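Local coordinates for uncharacterized protein DUF1470 (Jannaschia sp. CCS1, PDB 3H0N) that is of unknown function but carries a zinc-binding treble-clef finger beside an ABATE domain and may act as a transcription regulator, at residues Arg13-Gly25 against Phe63-Asp75. Residues are numbered along the deposited sequence; the frame is centred on the assembly and turned at random. Where two conformers were deposited one is given.
Sequences RVSLDLVNIATPG and FVELARLLHTAID
With its CG2 trans to the backbone N and its OG1 beside that N (chi1 -57°), Thr-23 turns its methyl to the ring of His-71, whose own CG lies trans to the backbone N (chi1 -177°), which extends the ring past Val-19 to Thr-23, just beyond the end of helix 10-22. Thr-23 CG2 sits almost centrally over one ring face, 3.7 Å from the His-71 centroid, a CH-pi contact. Val-19 CG1 meets the ring at its edge, 3.4 Å from His-71 CD2. The imidazole is thus met over one face by Thr-23 and at its edge by Val-19. Thr-23 OG1 is turned back to its own helix and donates to Val-19 O at 2.9 Å; the same carbonyl also accepts from Thr-23 N, so two bonds grip it where the helix ends. An alanine here would strip the methyl from the His-71 face and the second donor from Val-19 O, and would probably leave the imidazole freer to turn.

Deeper in, Leu-18 is a knob in the hole formed by Phe-63, Leu-66, Ala-67 and Leu-70: its CD2 meets Leu-66 CD2 at 3.8 Å and comes to the Phe-63 ring at its edge. Val-19 fills the next hole, among Ala-67, Leu-70, His-71 and Ile-74, with CG2 3.7 Å from Leu-70 CB. Small residues permit the close approach, Ala-22 CB lying 3.6 Å from Ala-67 CB. Ser-15 OG, which rests against Leu-70 CD1, is bonded to Gly-11 O in its own helix.

Val-156 packs on Val-19 and Ile-74, and helix 121-138 touches Ser-15 and Leu-70. The arrangement is a knobs-into-holes crossing of two helices, at -108° and 8.7 Å between axes, in the buried helical core of the ABATE domain.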
loop_
_atom_site.group_PDB
_atom_site.type_symbol
_atom_site.label_atom_id
_atom_site.label_comp_id
_atom_site.label_asym_id
_atom_site.label_seq_id
_atom_site.Cartn_x
_atom_site.Cartn_y
_atom_site.Cartn_z
ATOM N N ARG A 13 0.036 11.277 7.112
ATOM C CA ARG A 13 0.187 12.706 7.334
ATOM C C ARG A 13 -1.083 13.329 7.888
ATOM O O ARG A 13 -1.035 14.092 8.859
ATOM C CB ARG A 13 0.535 13.385 6.010
ATOM C CG ARG A 13 0.657 14.888 6.072
ATOM C CD ARG A 13 1.044 15.511 4.746
ATOM N NE ARG A 13 0.120 15.312 3.635
ATOM C CZ ARG A 13 0.232 14.391 2.640
ATOM N NH1 ARG A 13 1.172 13.457 2.598
ATOM N NH2 ARG A 13 -0.675 14.422 1.674
ATOM N N VAL A 14 -2.217 13.011 7.290
ATOM C CA VAL A 14 -3.474 13.576 7.736
ATOM C C VAL A 14 -3.789 13.058 9.146
ATOM O O VAL A 14 -4.291 13.799 9.984
ATOM C CB VAL A 14 -4.593 13.270 6.739
ATOM C CG1 VAL A 14 -5.981 13.599 7.297
ATOM C CG2 VAL A 14 -4.393 14.055 5.437
ATOM N N SER A 15 -3.478 11.795 9.432
ATOM C CA SER A 15 -3.731 11.241 10.777
ATOM C C SER A 15 -2.983 12.056 11.842
ATOM O O SER A 15 -3.565 12.471 12.842
ATOM C CB SER A 15 -3.234 9.793 10.887
ATOM O OG SER A 15 -4.035 8.893 10.144
ATOM N N LEU A 16 -1.706 12.295 11.596
ATOM C CA LEU A 16 -0.872 13.067 12.544
ATOM C C LEU A 16 -1.398 14.468 12.701
ATOM O O LEU A 16 -1.544 14.972 13.828
ATOM C CB LEU A 16 0.588 13.109 12.086
ATOM C CG LEU A 16 1.284 11.743 12.023
ATOM C CD1 LEU A 16 2.571 11.850 11.168
ATOM C CD2 LEU A 16 1.628 11.183 13.410
ATOM N N ASP A 17 -1.664 15.121 11.585
ATOM C CA ASP A 17 -2.131 16.505 11.598
ATOM C C ASP A 17 -3.511 16.648 12.292
ATOM O O ASP A 17 -3.713 17.595 13.054
ATOM C CB ASP A 17 -2.232 17.066 10.180
ATOM C CG ASP A 17 -0.882 17.363 9.554
ATOM O OD1 ASP A 17 0.135 17.321 10.267
ATOM O OD2 ASP A 17 -0.904 17.676 8.339
ATOM N N LEU A 18 -4.395 15.696 12.031
ATOM C CA LEU A 18 -5.752 15.737 12.594
ATOM C C LEU A 18 -5.670 15.536 14.102
ATOM O O LEU A 18 -6.294 16.275 14.876
ATOM C CB LEU A 18 -6.635 14.674 11.920
ATOM C CG LEU A 18 -7.996 14.496 12.597
ATOM C CD1 LEU A 18 -8.841 15.775 12.617
ATOM C CD2 LEU A 18 -8.694 13.346 11.881
ATOM N N VAL A 19 -4.902 14.549 14.533
ATOM C CA VAL A 19 -4.730 14.331 15.979
ATOM C C VAL A 19 -4.139 15.572 16.618
ATOM O O VAL A 19 -4.565 15.987 17.705
ATOM C CB VAL A 19 -3.867 13.082 16.205
ATOM C CG1 VAL A 19 -3.279 13.039 17.645
ATOM C CG2 VAL A 19 -4.691 11.821 15.844
ATOM N N ASN A 20 -3.152 16.211 15.969
ATOM C CA ASN A 20 -2.468 17.337 16.587
ATOM C C ASN A 20 -3.347 18.576 16.647
ATOM O O ASN A 20 -3.223 19.384 17.560
ATOM C CB ASN A 20 -1.132 17.578 15.915
ATOM C CG ASN A 20 -0.080 16.583 16.381
ATOM O OD1 ASN A 20 -0.188 16.043 17.480
ATOM N ND2 ASN A 20 0.921 16.335 15.550
ATOM N N ILE A 21 -4.293 18.720 15.721
ATOM C CA ILE A 21 -5.272 19.788 15.796
ATOM C C ILE A 21 -6.284 19.517 16.914
ATOM O O ILE A 21 -6.519 20.365 17.788
ATOM C CB ILE A 21 -6.054 19.927 14.465
ATOM C CG1 ILE A 21 -5.119 20.430 13.387
ATOM C CG2 ILE A 21 -7.250 20.898 14.658
ATOM C CD1 ILE A 21 -5.648 20.176 11.943
ATOM N N ALA A 22 -6.896 18.353 16.898
ATOM C CA ALA A 22 -8.130 18.154 17.620
ATOM C C ALA A 22 -7.957 17.609 19.020
ATOM O O ALA A 22 -8.848 17.781 19.867
ATOM C CB ALA A 22 -9.099 17.262 16.821
ATOM N N THR A 23 -6.848 16.914 19.300
ATOM C CA THR A 23 -6.731 16.203 20.584
ATOM C C THR A 23 -6.355 17.188 21.679
ATOM O O THR A 23 -5.341 17.864 21.567
ATOM C CB THR A 23 -5.670 15.135 20.520
ATOM O OG1 THR A 23 -6.003 14.238 19.454
ATOM C CG2 THR A 23 -5.636 14.351 21.813
ATOM N N PRO A 24 -7.150 17.313 22.754
ATOM C CA PRO A 24 -6.756 18.203 23.852
ATOM C C PRO A 24 -5.472 17.740 24.508
ATOM O O PRO A 24 -5.151 16.562 24.463
ATOM C CB PRO A 24 -7.916 18.069 24.836
ATOM C CG PRO A 24 -9.050 17.519 24.064
ATOM C CD PRO A 24 -8.448 16.661 23.004
ATOM N N GLY A 25 -4.702 18.653 25.081
ATOM C CA GLY A 25 -3.493 18.280 25.786
ATOM C C GLY A 25 -2.666 19.535 25.932
ATOM O O GLY A 25 -3.108 20.533 26.475
ATOM N N PHE A 63 -14.910 14.420 12.247
ATOM C CA PHE A 63 -13.465 14.525 12.331
ATOM C C PHE A 63 -12.949 14.564 13.782
ATOM O O PHE A 63 -11.877 14.035 14.041
ATOM C CB PHE A 63 -12.958 15.701 11.487
ATOM C CG PHE A 63 -12.805 15.362 10.055
ATOM C CD1 PHE A 63 -11.658 14.739 9.600
ATOM C CD2 PHE A 63 -13.807 15.613 9.160
ATOM C CE1 PHE A 63 -11.523 14.404 8.240
ATOM C CE2 PHE A 63 -13.659 15.284 7.819
ATOM C CZ PHE A 63 -12.505 14.675 7.392
ATOM N N VAL A 64 -13.700 15.183 14.680
ATOM C CA VAL A 64 -13.317 15.135 16.111
ATOM C C VAL A 64 -13.322 13.691 16.614
ATOM O O VAL A 64 -12.393 13.270 17.319
ATOM C CB VAL A 64 -14.221 16.081 16.948
ATOM C CG1 VAL A 64 -14.035 15.814 18.485
ATOM C CG2 VAL A 64 -13.877 17.522 16.600
ATOM N N GLU A 65 -14.349 12.918 16.249
ATOM C CA GLU A 65 -14.402 11.521 16.640
ATOM C C GLU A 65 -13.291 10.698 16.005
ATOM O O GLU A 65 -12.651 9.864 16.665
ATOM C CB GLU A 65 -15.752 10.921 16.314
ATOM C CG GLU A 65 -15.913 9.433 16.656
ATOM C CD GLU A 65 -15.709 9.019 18.138
ATOM O OE1 GLU A 65 -15.534 9.870 19.050
ATOM O OE2 GLU A 65 -15.742 7.784 18.379
ATOM N N LEU A 66 -13.032 10.947 14.724
ATOM C CA LEU A 66 -11.917 10.266 14.040
ATOM C C LEU A 66 -10.600 10.560 14.761
ATOM O O LEU A 66 -9.803 9.660 15.002
ATOM C CB LEU A 66 -11.851 10.679 12.565
ATOM C CG LEU A 66 -10.711 10.066 11.778
ATOM C CD1 LEU A 66 -10.718 8.524 11.810
ATOM C CD2 LEU A 66 -10.764 10.587 10.330
ATOM N N ALA A 67 -10.388 11.830 15.116
ATOM C CA ALA A 67 -9.184 12.235 15.834
ATOM C C ALA A 67 -9.008 11.450 17.134
ATOM O O ALA A 67 -7.897 11.048 17.462
ATOM C CB ALA A 67 -9.193 13.704 16.114
ATOM N N ARG A 68 -10.088 11.235 17.860
ATOM C CA ARG A 68 -10.044 10.523 19.134
ATOM C C ARG A 68 -9.565 9.088 18.897
ATOM O O ARG A 68 -8.664 8.580 19.620
ATOM C CB ARG A 68 -11.407 10.505 19.822
ATOM C CG ARG A 68 -11.935 11.868 20.312
ATOM C CD ARG A 68 -13.178 11.732 21.208
ATOM N NE ARG A 68 -13.896 12.995 21.441
ATOM C CZ ARG A 68 -15.023 13.362 20.824
ATOM N NH1 ARG A 68 -15.584 12.604 19.860
ATOM N NH2 ARG A 68 -15.579 14.521 21.149
ATOM N N LEU A 69 -10.143 8.439 17.886
ATOM C CA LEU A 69 -9.772 7.060 17.539
ATOM C C LEU A 69 -8.327 6.976 17.064
ATOM O O LEU A 69 -7.560 6.084 17.461
ATOM C CB LEU A 69 -10.730 6.515 16.483
ATOM C CG LEU A 69 -12.170 6.366 16.964
ATOM C CD1 LEU A 69 -13.123 6.277 15.760
ATOM C CD2 LEU A 69 -12.293 5.141 17.907
ATOM N N LEU A 70 -7.909 7.897 16.200
ATOM C CA LEU A 70 -6.534 7.839 15.683
ATOM C C LEU A 70 -5.552 8.169 16.802
ATOM O O LEU A 70 -4.472 7.607 16.831
ATOM C CB LEU A 70 -6.335 8.774 14.478
ATOM C CG LEU A 70 -7.185 8.503 13.252
ATOM C CD1 LEU A 70 -7.034 9.581 12.209
ATOM C CD2 LEU A 70 -6.866 7.123 12.657
ATOM N N HIS A 71 -5.922 9.080 17.704
ATOM C CA HIS A 71 -5.028 9.404 18.839
ATOM C C HIS A 71 -4.803 8.177 19.722
ATOM O O HIS A 71 -3.662 7.882 20.102
ATOM C CB HIS A 71 -5.521 10.562 19.677
ATOM C CG HIS A 71 -4.558 10.912 20.784
ATOM N ND1 HIS A 71 -4.731 10.487 22.081
ATOM C CD2 HIS A 71 -3.368 11.567 20.754
ATOM C CE1 HIS A 71 -3.715 10.905 22.814
ATOM N NE2 HIS A 71 -2.876 11.580 22.041
ATOM N N THR A 72 -5.866 7.449 20.011
ATOM C CA THR A 72 -5.750 6.211 20.804
ATOM C C THR A 72 -4.803 5.229 20.113
ATOM O O THR A 72 -3.939 4.627 20.756
ATOM C CB THR A 72 -7.107 5.593 21.041
ATOM O OG1 THR A 72 -7.899 6.543 21.762
ATOM C CG2 THR A 72 -6.997 4.306 21.845
ATOM N N ALA A 73 -4.931 5.075 18.803
ATOM C CA ALA A 73 -4.064 4.165 18.064
ATOM C C ALA A 73 -2.621 4.614 18.083
ATOM O O ALA A 73 -1.697 3.821 18.270
ATOM C CB ALA A 73 -4.573 3.996 16.575
ATOM N N ILE A 74 -2.390 5.885 17.810
ATOM C CA ILE A 74 -1.032 6.416 17.762
ATOM C C ILE A 74 -0.365 6.370 19.144
ATOM O O ILE A 74 0.811 6.001 19.256
ATOM C CB ILE A 74 -0.957 7.833 17.137
ATOM C CG1 ILE A 74 -1.293 7.742 15.659
ATOM C CG2 ILE A 74 0.395 8.441 17.357
ATOM C CD1 ILE A 74 -1.659 9.097 15.019
ATOM N N ASP A 75 -1.104 6.715 20.177
ATOM C CA ASP A 75 -0.563 6.574 21.520
ATOM C C ASP A 75 -0.226 5.103 21.821
ATOM O O ASP A 75 0.831 4.806 22.388
ATOM C CB ASP A 75 -1.562 7.159 22.513
ATOM C CG ASP A 75 -1.146 6.954 23.912
ATOM O OD1 ASP A 75 -0.363 7.778 24.390
ATOM O OD2 ASP A 75 -1.580 5.925 24.481
#